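Local atomic coordinates of geranyltranstransferase (Campylobacter jejuni, PDB entry 3NPK), a protein that probably joins isopentenyl diphosphate to geranyl diphosphate, releasing pyrophosphate and forming farnesyl diphosphate, as an all-helical prenyl transferase of isoprenoid biosynthesis. Residues 45-48 with 49-53; 128-131 with 132-136; 165-168 with 169-172; 205-208 with 209-212; 265-268 with 269-273. All coordinates share one frame; numbering follows the deposited sequence. Where two conformers were deposited one is given.

Interaction 1: 45-48 with 49-53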
loop_
_atom_site.group_PDB
_atom_site.type_symbol
_atom_site.label_atom_id
_atom_site.label_comp_id
_atom_site.label_asym_id
_atom_site.label_seq_id
_atom_site.Cartn_x
_atom_site.Cartn_y
_atom_site.Cartn_z
ATOM N N GLN A 45 -15.556 0.961 -13.082
ATOM C CA GLN A 45 -16.439 0.704 -14.222
ATOM C C GLN A 45 -15.696 0.347 -15.508
ATOM O O GLN A 45 -16.181 -0.480 -16.304
ATOM C CB GLN A 45 -17.417 1.859 -14.446
ATOM C CG GLN A 45 -18.403 2.038 -13.271
ATOM C CD GLN A 45 -19.132 0.743 -12.953
ATOM O OE1 GLN A 45 -19.450 -0.032 -13.852
ATOM N NE2 GLN A 45 -19.384 0.493 -11.675
ATOM N N LEU A 46 -14.524 0.941 -15.722
ATOM C CA LEU A 46 -13.692 0.532 -16.859
ATOM C C LEU A 46 -13.323 -0.941 -16.745
ATOM O O LEU A 46 -13.452 -1.698 -17.709
ATOM C CB LEU A 46 -12.418 1.371 -16.935
ATOM C CG LEU A 46 -12.589 2.825 -17.382
ATOM C CD1 LEU A 46 -11.255 3.515 -17.202
ATOM C CD2 LEU A 46 -13.067 2.901 -18.832
ATOM N N LEU A 47 -12.883 -1.357 -15.559
ATOM C CA LEU A 47 -12.475 -2.742 -15.358
ATOM C C LEU A 47 -13.667 -3.675 -15.569
ATOM O O LEU A 47 -13.567 -4.689 -16.276
ATOM C CB LEU A 47 -11.894 -2.929 -13.951
ATOM C CG LEU A 47 -11.450 -4.360 -13.617
ATOM C CD1 LEU A 47 -10.280 -4.361 -12.649
ATOM C CD2 LEU A 47 -12.587 -5.224 -13.043
ATOM N N LEU A 48 -14.796 -3.348 -14.945
ATOM C CA LEU A 48 -15.957 -4.239 -15.006
ATOM C C LEU A 48 -16.528 -4.307 -16.420
ATOM O O LEU A 48 -17.076 -5.336 -16.821
ATOM C CB LEU A 48 -17.031 -3.791 -14.012
ATOM C CG LEU A 48 -16.611 -3.892 -12.541
ATOM C CD1 LEU A 48 -17.618 -3.148 -11.656
ATOM C CD2 LEU A 48 -16.473 -5.366 -12.129
ATOM N N SER A 49 -16.389 -3.225 -17.185
ATOM C CA SER A 49 -16.888 -3.206 -18.563
ATOM C C SER A 49 -16.079 -4.188 -19.403
ATOM O O SER A 49 -16.643 -4.959 -20.202
ATOM C CB SER A 49 -16.782 -1.802 -19.175
ATOM O OG SER A 49 -17.654 -0.870 -18.543
ATOM N N VAL A 50 -14.756 -4.163 -19.237
ATOM C CA VAL A 50 -13.915 -5.130 -19.954
ATOM C C VAL A 50 -14.351 -6.562 -19.621
ATOM O O VAL A 50 -14.593 -7.373 -20.522
ATOM C CB VAL A 50 -12.412 -4.946 -19.646
ATOM C CG1 VAL A 50 -11.591 -6.076 -20.298
ATOM C CG2 VAL A 50 -11.934 -3.567 -20.144
ATOM N N VAL A 51 -14.469 -6.875 -18.332
ATOM C CA VAL A 51 -14.850 -8.226 -17.929
ATOM C C VAL A 51 -16.238 -8.609 -18.466
ATOM O O VAL A 51 -16.420 -9.686 -19.049
ATOM C CB VAL A 51 -14.800 -8.399 -16.394
ATOM C CG1 VAL A 51 -15.239 -9.814 -16.005
ATOM C CG2 VAL A 51 -13.386 -8.122 -15.882
ATOM N N GLN A 52 -17.214 -7.727 -18.288
ATOM C CA GLN A 52 -18.565 -8.006 -18.768
ATOM C C GLN A 52 -18.580 -8.317 -20.269
ATOM O O GLN A 52 -19.293 -9.215 -20.718
ATOM C CB GLN A 52 -19.501 -6.834 -18.449
ATOM C CG GLN A 52 -20.925 -7.006 -18.996
ATOM C CD GLN A 52 -21.655 -8.217 -18.441
ATOM O OE1 GLN A 52 -21.225 -8.839 -17.468
ATOM N NE2 GLN A 52 -22.775 -8.560 -19.071
ATOM N N SER A 53 -17.775 -7.588 -21.031
ATOM C CA SER A 53 -17.771 -7.704 -22.490
ATOM C C SER A 53 -17.076 -8.972 -22.978
ATOM O O SER A 53 -17.319 -9.434 -24.096
ATOM C CB SER A 53 -17.091 -6.484 -23.120
ATOM O OG SER A 53 -15.677 -6.568 -23.008
#

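Interaction 2: 128-131 with 132-136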
loop_
_atom_site.group_PDB
_atom_site.type_symbol
_atom_site.label_atom_id
_atom_site.label_comp_id
_atom_site.label_asym_id
_atom_site.label_seq_id
_atom_site.Cartn_x
_atom_site.Cartn_y
_atom_site.Cartn_z
ATOM N N ASP A 128 -4.668 -18.016 -8.591
ATOM C CA ASP A 128 -3.490 -17.336 -8.033
ATOM C C ASP A 128 -2.622 -16.706 -9.124
ATOM O O ASP A 128 -2.095 -15.615 -8.930
ATOM C CB ASP A 128 -2.636 -18.271 -7.168
ATOM C CG ASP A 128 -3.284 -18.580 -5.823
ATOM O OD1 ASP A 128 -4.219 -17.838 -5.440
ATOM O OD2 ASP A 128 -2.855 -19.547 -5.139
ATOM N N GLU A 129 -2.478 -17.379 -10.266
ATOM C CA GLU A 129 -1.680 -16.829 -11.356
ATOM C C GLU A 129 -2.247 -15.487 -11.835
ATOM O O GLU A 129 -1.499 -14.542 -12.123
ATOM C CB GLU A 129 -1.608 -17.834 -12.524
ATOM C CG GLU A 129 -0.787 -17.360 -13.720
ATOM C CD GLU A 129 -0.756 -18.350 -14.895
ATOM O OE1 GLU A 129 0.151 -18.218 -15.750
ATOM O OE2 GLU A 129 -1.628 -19.247 -14.977
ATOM N N ILE A 130 -3.569 -15.408 -11.936
ATOM C CA ILE A 130 -4.233 -14.171 -12.336
ATOM C C ILE A 130 -4.058 -13.104 -11.258
ATOM O O ILE A 130 -3.751 -11.951 -11.554
ATOM C CB ILE A 130 -5.737 -14.404 -12.577
ATOM C CG1 ILE A 130 -5.965 -15.309 -13.798
ATOM C CG2 ILE A 130 -6.489 -13.073 -12.725
ATOM C CD1 ILE A 130 -7.416 -15.670 -13.982
ATOM N N LYS A 131 -4.231 -13.489 -9.999
ATOM C CA LYS A 131 -4.131 -12.512 -8.919
ATOM C C LYS A 131 -2.731 -11.898 -8.830
ATOM O O LYS A 131 -2.601 -10.697 -8.570
ATOM C CB LYS A 131 -4.589 -13.112 -7.584
ATOM C CG LYS A 131 -6.082 -13.466 -7.616
ATOM C CD LYS A 131 -6.632 -13.789 -6.218
ATOM C CE LYS A 131 -6.106 -15.104 -5.664
ATOM N NZ LYS A 131 -6.839 -15.498 -4.412
ATOM N N ILE A 132 -1.692 -12.704 -9.065
ATOM C CA ILE A 132 -0.327 -12.168 -9.066
ATOM C C ILE A 132 -0.151 -11.153 -10.198
ATOM O O ILE A 132 0.418 -10.081 -9.989
ATOM C CB ILE A 132 0.741 -13.294 -9.135
ATOM C CG1 ILE A 132 0.781 -14.035 -7.798
ATOM C CG2 ILE A 132 2.116 -12.731 -9.493
ATOM C CD1 ILE A 132 1.245 -13.189 -6.630
ATOM N N LYS A 133 -0.683 -11.463 -11.384
ATOM C CA LYS A 133 -0.619 -10.486 -12.479
ATOM C C LYS A 133 -1.330 -9.194 -12.105
ATOM O O LYS A 133 -0.811 -8.106 -12.362
ATOM C CB LYS A 133 -1.202 -11.054 -13.767
ATOM C CG LYS A 133 -0.301 -12.122 -14.347
ATOM C CD LYS A 133 -0.747 -12.586 -15.714
ATOM C CE LYS A 133 0.221 -13.657 -16.222
ATOM N NZ LYS A 133 0.259 -14.837 -15.319
ATOM N N LEU A 134 -2.519 -9.310 -11.513
ATOM C CA LEU A 134 -3.286 -8.130 -11.122
ATOM C C LEU A 134 -2.553 -7.289 -10.082
ATOM O O LEU A 134 -2.584 -6.059 -10.147
ATOM C CB LEU A 134 -4.653 -8.535 -10.567
ATOM C CG LEU A 134 -5.605 -9.198 -11.579
ATOM C CD1 LEU A 134 -6.827 -9.765 -10.861
ATOM C CD2 LEU A 134 -6.019 -8.193 -12.637
ATOM N N ILE A 135 -1.924 -7.949 -9.117
ATOM C CA ILE A 135 -1.161 -7.238 -8.086
ATOM C C ILE A 135 0.050 -6.517 -8.697
ATOM O O ILE A 135 0.347 -5.375 -8.335
ATOM C CB ILE A 135 -0.765 -8.192 -6.957
ATOM C CG1 ILE A 135 -2.045 -8.580 -6.191
ATOM C CG2 ILE A 135 0.284 -7.544 -6.038
ATOM C CD1 ILE A 135 -1.895 -9.803 -5.315
ATOM N N LYS A 136 0.734 -7.170 -9.640
ATOM C CA LYS A 136 1.830 -6.509 -10.343
ATOM C C LYS A 136 1.341 -5.269 -11.062
ATOM O O LYS A 136 1.982 -4.219 -11.002
ATOM C CB LYS A 136 2.490 -7.448 -11.360
ATOM C CG LYS A 136 3.261 -8.591 -10.756
ATOM C CD LYS A 136 3.788 -9.542 -11.835
ATOM C CE LYS A 136 4.738 -10.571 -11.230
ATOM N NZ LYS A 136 5.235 -11.540 -12.252
HETATM O O HOH W 1 1.259 -14.914 -12.562
#

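Interaction 3: 165-168 with 169-172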
loop_
_atom_site.group_PDB
_atom_site.type_symbol
_atom_site.label_atom_id
_atom_site.label_comp_id
_atom_site.label_asym_id
_atom_site.label_seq_id
_atom_site.Cartn_x
_atom_site.Cartn_y
_atom_site.Cartn_z
ATOM N N ASN A 165 6.799 18.377 -22.554
ATOM C CA ASN A 165 7.121 16.969 -22.295
ATOM C C ASN A 165 7.054 16.619 -20.803
ATOM O O ASN A 165 6.585 15.537 -20.413
ATOM C CB ASN A 165 8.481 16.595 -22.882
ATOM C CG ASN A 165 8.441 16.457 -24.395
ATOM O OD1 ASN A 165 7.363 16.410 -25.004
ATOM N ND2 ASN A 165 9.617 16.374 -25.010
ATOM N N GLU A 166 7.499 17.547 -19.964
ATOM C CA GLU A 166 7.450 17.345 -18.519
ATOM C C GLU A 166 6.017 17.316 -17.998
ATOM O O GLU A 166 5.664 16.486 -17.149
ATOM C CB GLU A 166 8.251 18.434 -17.805
ATOM C CG GLU A 166 9.737 18.188 -17.933
ATOM C CD GLU A 166 10.586 19.361 -17.490
ATOM O OE1 GLU A 166 10.070 20.500 -17.410
ATOM O OE2 GLU A 166 11.782 19.129 -17.225
ATOM N N LEU A 167 5.186 18.211 -18.528
ATOM C CA LEU A 167 3.784 18.249 -18.133
ATOM C C LEU A 167 3.078 16.962 -18.568
ATOM O O LEU A 167 2.300 16.398 -17.807
ATOM C CB LEU A 167 3.111 19.495 -18.718
ATOM C CG LEU A 167 1.662 19.753 -18.308
ATOM C CD1 LEU A 167 1.516 19.873 -16.793
ATOM C CD2 LEU A 167 1.153 21.010 -19.000
ATOM N N GLU A 168 3.381 16.485 -19.776
ATOM C CA GLU A 168 2.844 15.209 -20.242
ATOM C C GLU A 168 3.266 14.064 -19.329
ATOM O O GLU A 168 2.454 13.208 -18.979
ATOM C CB GLU A 168 3.287 14.946 -21.686
ATOM C CG GLU A 168 2.549 15.804 -22.684
ATOM C CD GLU A 168 3.206 15.850 -24.058
ATOM O OE1 GLU A 168 4.384 15.443 -24.201
ATOM O OE2 GLU A 168 2.545 16.326 -25.000
ATOM N N PHE A 169 4.534 14.055 -18.932
ATOM C CA PHE A 169 5.058 13.014 -18.037
ATOM C C PHE A 169 4.296 13.036 -16.712
ATOM O O PHE A 169 3.852 11.996 -16.199
ATOM C CB PHE A 169 6.566 13.242 -17.806
ATOM C CG PHE A 169 7.246 12.158 -16.988
ATOM C CD1 PHE A 169 7.108 12.124 -15.598
ATOM C CD2 PHE A 169 8.041 11.181 -17.603
ATOM C CE1 PHE A 169 7.733 11.145 -14.842
ATOM C CE2 PHE A 169 8.675 10.206 -16.842
ATOM C CZ PHE A 169 8.519 10.189 -15.459
ATOM N N LEU A 170 4.157 14.238 -16.162
ATOM C CA LEU A 170 3.451 14.428 -14.893
ATOM C C LEU A 170 2.073 13.775 -14.947
ATOM O O LEU A 170 1.739 12.938 -14.115
ATOM C CB LEU A 170 3.349 15.935 -14.597
ATOM C CG LEU A 170 2.717 16.424 -13.293
ATOM C CD1 LEU A 170 3.031 17.913 -13.166
ATOM C CD2 LEU A 170 1.201 16.185 -13.225
ATOM N N HIS A 171 1.270 14.164 -15.926
ATOM C CA HIS A 171 -0.110 13.698 -15.979
ATOM C C HIS A 171 -0.222 12.232 -16.350
ATOM O O HIS A 171 -1.099 11.527 -15.855
ATOM C CB HIS A 171 -0.928 14.583 -16.919
ATOM C CG HIS A 171 -1.284 15.893 -16.298
ATOM N ND1 HIS A 171 -0.851 17.112 -16.775
ATOM C CD2 HIS A 171 -2.017 16.159 -15.192
ATOM C CE1 HIS A 171 -1.315 18.072 -15.994
ATOM N NE2 HIS A 171 -2.036 17.519 -15.035
ATOM N N THR A 172 0.651 11.760 -17.226
ATOM C CA THR A 172 0.591 10.354 -17.580
ATOM C C THR A 172 0.833 9.500 -16.344
ATOM O O THR A 172 0.193 8.466 -16.182
ATOM C CB THR A 172 1.548 9.989 -18.716
ATOM O OG1 THR A 172 1.220 10.778 -19.852
ATOM C CG2 THR A 172 1.306 8.542 -19.138
#

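Interaction 4: 205-208 with 209-212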
loop_
_atom_site.group_PDB
_atom_site.type_symbol
_atom_site.label_atom_id
_atom_site.label_comp_id
_atom_site.label_asym_id
_atom_site.label_seq_id
_atom_site.Cartn_x
_atom_site.Cartn_y
_atom_site.Cartn_z
ATOM N N LEU A 205 -4.065 5.145 -21.401
ATOM C CA LEU A 205 -3.113 6.252 -21.254
ATOM C C LEU A 205 -3.601 7.464 -22.027
ATOM O O LEU A 205 -3.500 8.604 -21.555
ATOM C CB LEU A 205 -1.739 5.859 -21.781
ATOM C CG LEU A 205 -0.993 4.776 -21.020
ATOM C CD1 LEU A 205 0.330 4.517 -21.739
ATOM C CD2 LEU A 205 -0.771 5.142 -19.529
ATOM N N LYS A 206 -4.118 7.217 -23.228
ATOM C CA LYS A 206 -4.607 8.309 -24.070
ATOM C C LYS A 206 -5.826 8.983 -23.438
ATOM O O LYS A 206 -5.933 10.204 -23.421
ATOM C CB LYS A 206 -4.928 7.809 -25.479
ATOM C CG LYS A 206 -5.112 8.928 -26.483
ATOM C CD LYS A 206 -5.216 8.395 -27.895
ATOM C CE LYS A 206 -3.882 7.891 -28.379
ATOM N NZ LYS A 206 -3.983 7.430 -29.786
ATOM N N LEU A 207 -6.738 8.185 -22.900
ATOM C CA LEU A 207 -7.925 8.738 -22.255
ATOM C C LEU A 207 -7.516 9.621 -21.087
ATOM O O LEU A 207 -8.058 10.710 -20.904
ATOM C CB LEU A 207 -8.826 7.613 -21.753
ATOM C CG LEU A 207 -9.519 6.815 -22.855
ATOM C CD1 LEU A 207 -10.393 5.768 -22.224
ATOM C CD2 LEU A 207 -10.325 7.747 -23.745
ATOM N N GLY A 208 -6.559 9.140 -20.292
ATOM C CA GLY A 208 -6.087 9.907 -19.156
ATOM C C GLY A 208 -5.573 11.275 -19.570
ATOM O O GLY A 208 -5.887 12.291 -18.938
ATOM N N LEU A 209 -4.769 11.303 -20.629
ATOM C CA LEU A 209 -4.218 12.551 -21.158
ATOM C C LEU A 209 -5.323 13.462 -21.683
ATOM O O LEU A 209 -5.332 14.666 -21.418
ATOM C CB LEU A 209 -3.237 12.228 -22.280
ATOM C CG LEU A 209 -2.632 13.367 -23.091
ATOM C CD1 LEU A 209 -1.846 14.283 -22.182
ATOM C CD2 LEU A 209 -1.749 12.765 -24.171
ATOM N N ILE A 210 -6.249 12.886 -22.444
ATOM C CA ILE A 210 -7.373 13.650 -22.974
ATOM C C ILE A 210 -8.129 14.329 -21.840
ATOM O O ILE A 210 -8.483 15.507 -21.930
ATOM C CB ILE A 210 -8.343 12.743 -23.756
ATOM C CG1 ILE A 210 -7.730 12.349 -25.100
ATOM C CG2 ILE A 210 -9.684 13.458 -23.984
ATOM C CD1 ILE A 210 -8.459 11.216 -25.781
ATOM N N PHE A 211 -8.367 13.597 -20.756
ATOM C CA PHE A 211 -9.149 14.164 -19.664
ATOM C C PHE A 211 -8.449 15.381 -19.062
ATOM O O PHE A 211 -9.094 16.375 -18.737
ATOM C CB PHE A 211 -9.402 13.132 -18.564
ATOM C CG PHE A 211 -10.253 11.972 -18.993
ATOM C CD1 PHE A 211 -11.082 12.059 -20.101
ATOM C CD2 PHE A 211 -10.244 10.796 -18.263
ATOM C CE1 PHE A 211 -11.872 10.986 -20.479
ATOM C CE2 PHE A 211 -11.028 9.719 -18.637
ATOM C CZ PHE A 211 -11.848 9.818 -19.746
ATOM N N GLN A 212 -7.131 15.304 -18.912
ATOM C CA GLN A 212 -6.387 16.407 -18.312
ATOM C C GLN A 212 -6.305 17.627 -19.225
ATOM O O GLN A 212 -6.407 18.771 -18.760
ATOM C CB GLN A 212 -4.991 15.941 -17.892
ATOM C CG GLN A 212 -5.018 14.968 -16.730
ATOM C CD GLN A 212 -5.766 15.529 -15.541
ATOM O OE1 GLN A 212 -5.549 16.673 -15.146
ATOM N NE2 GLN A 212 -6.655 14.725 -14.963
HETATM O O HOH W 2 -6.613 11.934 -16.215
#

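Interaction 5: 265-268 with 269-273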
loop_
_atom_site.group_PDB
_atom_site.type_symbol
_atom_site.label_atom_id
_atom_site.label_comp_id
_atom_site.label_asym_id
_atom_site.label_seq_id
_atom_site.Cartn_x
_atom_site.Cartn_y
_atom_site.Cartn_z
ATOM N N GLU A 265 -12.787 1.383 -32.278
ATOM C CA GLU A 265 -13.307 0.544 -33.361
ATOM C C GLU A 265 -12.625 -0.809 -33.407
ATOM O O GLU A 265 -13.177 -1.751 -33.961
ATOM C CB GLU A 265 -13.185 1.214 -34.736
ATOM C CG GLU A 265 -14.190 2.340 -34.929
ATOM C CD GLU A 265 -14.687 2.500 -36.364
ATOM O OE1 GLU A 265 -14.007 2.047 -37.310
ATOM O OE2 GLU A 265 -15.779 3.084 -36.541
ATOM N N LYS A 266 -11.435 -0.905 -32.821
ATOM C CA LYS A 266 -10.693 -2.169 -32.780
ATOM C C LYS A 266 -11.053 -3.076 -31.596
ATOM O O LYS A 266 -10.538 -4.185 -31.476
ATOM C CB LYS A 266 -9.190 -1.889 -32.760
ATOM C CG LYS A 266 -8.659 -1.286 -34.036
ATOM C CD LYS A 266 -8.778 -2.277 -35.173
ATOM C CE LYS A 266 -8.026 -1.813 -36.402
ATOM N NZ LYS A 266 -8.337 -2.719 -37.522
ATOM N N LEU A 267 -11.922 -2.589 -30.715
ATOM C CA LEU A 267 -12.416 -3.383 -29.603
ATOM C C LEU A 267 -13.715 -4.070 -29.983
ATOM O O LEU A 267 -14.369 -3.699 -30.956
ATOM C CB LEU A 267 -12.706 -2.488 -28.397
ATOM C CG LEU A 267 -11.554 -1.662 -27.838
ATOM C CD1 LEU A 267 -11.997 -0.895 -26.595
ATOM C CD2 LEU A 267 -10.403 -2.579 -27.497
ATOM N N ASN A 268 -14.089 -5.083 -29.218
ATOM C CA ASN A 268 -15.437 -5.615 -29.318
ATOM C C ASN A 268 -16.448 -4.476 -29.269
ATOM O O ASN A 268 -16.326 -3.569 -28.440
ATOM C CB ASN A 268 -15.696 -6.600 -28.184
ATOM C CG ASN A 268 -17.140 -7.031 -28.118
ATOM O OD1 ASN A 268 -17.565 -7.954 -28.821
ATOM N ND2 ASN A 268 -17.904 -6.365 -27.269
ATOM N N GLU A 269 -17.435 -4.512 -30.161
ATOM C CA GLU A 269 -18.367 -3.398 -30.303
ATOM C C GLU A 269 -19.089 -3.060 -28.993
ATOM O O GLU A 269 -19.372 -1.897 -28.720
ATOM C CB GLU A 269 -19.388 -3.714 -31.398
ATOM C CG GLU A 269 -20.005 -5.100 -31.250
ATOM C CD GLU A 269 -20.606 -5.631 -32.547
ATOM O OE1 GLU A 269 -20.850 -4.822 -33.471
ATOM O OE2 GLU A 269 -20.834 -6.861 -32.641
ATOM N N LYS A 270 -19.410 -4.068 -28.191
ATOM C CA LYS A 270 -20.119 -3.797 -26.937
ATOM C C LYS A 270 -19.198 -3.096 -25.935
ATOM O O LYS A 270 -19.605 -2.159 -25.237
ATOM C CB LYS A 270 -20.703 -5.073 -26.330
ATOM C CG LYS A 270 -21.534 -5.929 -27.285
ATOM C CD LYS A 270 -22.507 -5.116 -28.123
ATOM C CE LYS A 270 -23.389 -6.029 -28.982
ATOM N NZ LYS A 270 -23.927 -5.359 -30.210
ATOM N N LEU A 271 -17.951 -3.544 -25.874
ATOM C CA LEU A 271 -16.961 -2.899 -25.023
ATOM C C LEU A 271 -16.700 -1.466 -25.478
ATOM O O LEU A 271 -16.618 -0.553 -24.660
ATOM C CB LEU A 271 -15.648 -3.691 -25.009
ATOM C CG LEU A 271 -14.559 -3.053 -24.142
ATOM C CD1 LEU A 271 -15.054 -2.817 -22.696
ATOM C CD2 LEU A 271 -13.308 -3.899 -24.167
ATOM N N ALA A 272 -16.575 -1.267 -26.783
ATOM C CA ALA A 272 -16.347 0.074 -27.306
ATOM C C ALA A 272 -17.464 1.034 -26.880
ATOM O O ALA A 272 -17.194 2.160 -26.441
ATOM C CB ALA A 272 -16.222 0.048 -28.830
ATOM N N GLN A 273 -18.711 0.577 -26.981
ATOM C CA GLN A 273 -19.850 1.403 -26.583
ATOM C C GLN A 273 -19.845 1.711 -25.074
ATOM O O GLN A 273 -20.129 2.847 -24.659
ATOM C CB GLN A 273 -21.167 0.731 -26.972
ATOM C CG GLN A 273 -22.371 1.596 -26.667
ATOM C CD GLN A 273 -22.393 2.846 -27.522
ATOM O OE1 GLN A 273 -22.366 2.766 -28.750
ATOM N NE2 GLN A 273 -22.438 4.007 -26.879
#

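Interaction 1: 45-48 with 49-53
The carbonyl oxygen of Gln-45 is gripped twice by Ser-49, one helical turn on. Ser-49 OG donates to Gln-45 O at 2.7 Å, and the backbone Ser-49 N donates to the same Gln-45 O at 2.9 Å. The two donors come from opposite faces of the carbonyl plane, the hydroxyl tilted 33° from it, so neither displaces the other. The hydroxyl gets there because OG stands beside its own backbone N (chi1 -67°) and points back down the helix, which satisfies a buried polar group within the backbone. The hydrogen bond from Ser-49 N to Gln-45 O is also the most bent of the four i to i+4 bonds here, at 145°.

On another face of the helix, Leu-47 and Val-51 run alongside each other, with Leu-47 CD2 at 4.1 Å from Val-51 CG2. That CG2 branch also rests 3.5 Å from Leu-47 O. A turn later Ser-53 OG bonds back to Val-50 O at 2.8 Å.

Helix 42-54 is enclosed by others: Leu-47 packs on Val-65 and Leu-69 of helix 59-80 and on Met-185 of helix 164-189, Ser-49 meets Leu-278 of helix 269-282, and Gln-45 NE2 donates a hydrogen bond to Leu-5 O at the start of helix 5-14.

Interaction 2: 128-131 with 132-136
Glu-129 O is held from two directions, by the backbone amide of Lys-133 and by a water that donates to it at 2.8 Å. The backbone hydrogen bond is long, with Lys-133 N 3.3 Å from Glu-129 O, compared with 2.9 Å from Leu-134 N to Ile-130 O. The water in turn accepts from Lys-133 NZ at 2.9 Å, so the ammonium group is tied to the carbonyl one turn before it as well as to the carboxylate.

That second tie is a weak one. Lys-133 NZ lies 3.4 Å from Glu-129 OE1, a salt bridge between side chains that extend along each other from one flank of the helix. The lysine is straight until its last torsion, where a turn (chi4 60°) swings NZ across to the glutamate; NZ in fact comes nearer to Glu-129 CG, at 3.2 Å, than to the carboxylate oxygen, evidence that the ammonium sits against the stem of the acid. Both residues are exposed, so solvent probably screens the pair.

Ile-130 and Leu-134 form a buried apolar strip. Ile-130 CG2, the branch beside the carbonyl carbon, touches Leu-134 CD1 at 3.8 Å, and Leu-134 packs further on Met-185 and Ile-189 of helix 164-189. On other sides of the helix, Lys-131 NZ is bonded to the carbonyl oxygens of Ser-122 and Ala-124, and Ile-132 packs against Ile-132 of the second subunit. The whole is an amphipathic first stretch of helix 128-142, with an i to i+4 Glu-Lys pair on its exposed side, a buried aliphatic side and a subunit contact.

Interaction 3: 165-168 with 169-172
Near the start of the long helix 164-189 of this all-helical prenyl transferase fold, side chains one turn apart pack along regular i to i+4 backbone bonds. The pair that carries the contact is Leu-167 and His-171, which leave the same flank of the helix and run abreast. The CD1 methyl of Leu-167 lies against the imidazole ring. The leucine reaches forward because CG is anti to its backbone N (chi1 -175°), while a first torsion of -77° in His-171 places CG beside its own N and turns the ring back toward Leu-167. Leu-170 completes the seat: its CD2 lies 3.8 Å above the plane of the His-171 ring, over the ring's centre. A methyl thus covers one face of the imidazole.

The backbone bonds beneath are sound, with Leu-170 N to Glu-166 O at 2.9 Å and 164° at the hydrogen. Thr-172 N likewise donates to Glu-168 O at 2.9 Å, and His-171 N to Leu-167 O at 3.1 Å. Phe-169 turns to another side of the helix, where its ring stacks with His-173 and meets Phe-23 of the second subunit edge-to-face.

Leu-167 also packs on Phe-240 and Leu-243 of helix 240-244, and His-171 meets Gln-212 of helix 194-220. With one leucine methyl over a face of the imidazole and another beside it, the local surroundings of the ring within this turn are largely aliphatic, and the two methyls probably limit how far it can swing about its side-chain torsions.

Interaction 4: 205-208 with 209-212
Phe-211 lies back over the carbonyl of Leu-207, one turn earlier. From the backbone, Phe-211 CB stands 3.6 Å from Leu-207 O, and CG comes closer, at 3.2 Å from the same Leu-207 O. The ring then passes over that oxygen, CD1 and CD2 flanking it, before the rim atom CZ reaches the aliphatic stem of the leucine, 4.2 Å from Leu-207 CB. The oxygen therefore sits above one ring face, 3.2 Å from the plane and offset toward the rim, while still serving the backbone: Phe-211 N donates to Leu-207 O at 2.9 Å. A first torsion of -65° sets CG beside the backbone N, and a small second torsion (chi2 -20°) lays the ring over the carbonyl.

Helix 194-220 belongs to the helical bundle of the polyprenyl synthetase family, and this ring faces its pocket side: Phe-211 stacks on Tyr-282, which lines the pyrophosphate site, and also meets Phe-42. On another flank Lys-206 CG touches Ile-210 CD1 at 4.1 Å, and the lysine's NZ forms a salt bridge with Glu-259 of helix 246-265. Gly-208 O accepts from Gln-212 N in a long bond of 3.3 Å and also takes a hydrogen from a water.

Interaction 5: 265-268 with 269-273
Leu-267 and Leu-271 are brought together by different first torsions: CG of Leu-267 stands beside its backbone N (chi1 -59°), whereas CG of Leu-271 is anti to its own N (chi1 179°). The two side chains meet at an oblique angle, Leu-267 CD1 reaching Leu-271 CD2 at 4.1 Å. Leu-267 CB also lies 4.4 Å from Ala-272 CB, so the leucine that precedes the helix rests against its first turn at two points.

Asn-268 follows Leu-267 at the N-cap. Its extended backbone turns the chain from the loop into the helix, and its carbonyl accepts the hydrogen bond that opens the helix. Ala-272 N donates to Asn-268 O at 2.8 Å, nearly straight at the hydrogen (166°). The amide group of Asn-268 lies over the N-terminal turn, close to the backbone of Lys-270 and Leu-271.

Leu-271 looks inward onto Ser-49, Val-50 and Ser-53 of helix 42-54, and Leu-267 onto Ile-200 and Leu-203 of helix 194-220, while Glu-269 and Lys-270 are exposed. The geometry is that of a helix N-terminus with a hydrophobic staple, Leu-267 (N') against Ala-272 (N4), to which Leu-267 with Leu-271 adds a further contact, joining the loop after helix 246-265 to helix 269-282.

Two pairs of these local contacts touch. Interactions 1 and 5, centres 12 Å apart, join helix 42-54 to helix 269-282 where Leu-271 CB lies 3.5 Å from Ser-53 OG. Interactions 3 and 4, centres 11 Å apart, join consecutive helices where Thr-172 CG2 lies 4.0 Å from Leu-205 CD2. Relative to the bound pyrophosphate, the side chains of Gln-212, Leu-46 and His-171 lie about 7, 10 and 11 Å away, so interactions 4, 1 and 3 lie near its pocket without supplying the residues that line it. Interaction 2, its centre 17 Å from that of interaction 1, lies at the subunit interface. Interaction 3 also touches the second subunit, its centre 28 Å from that of interaction 2.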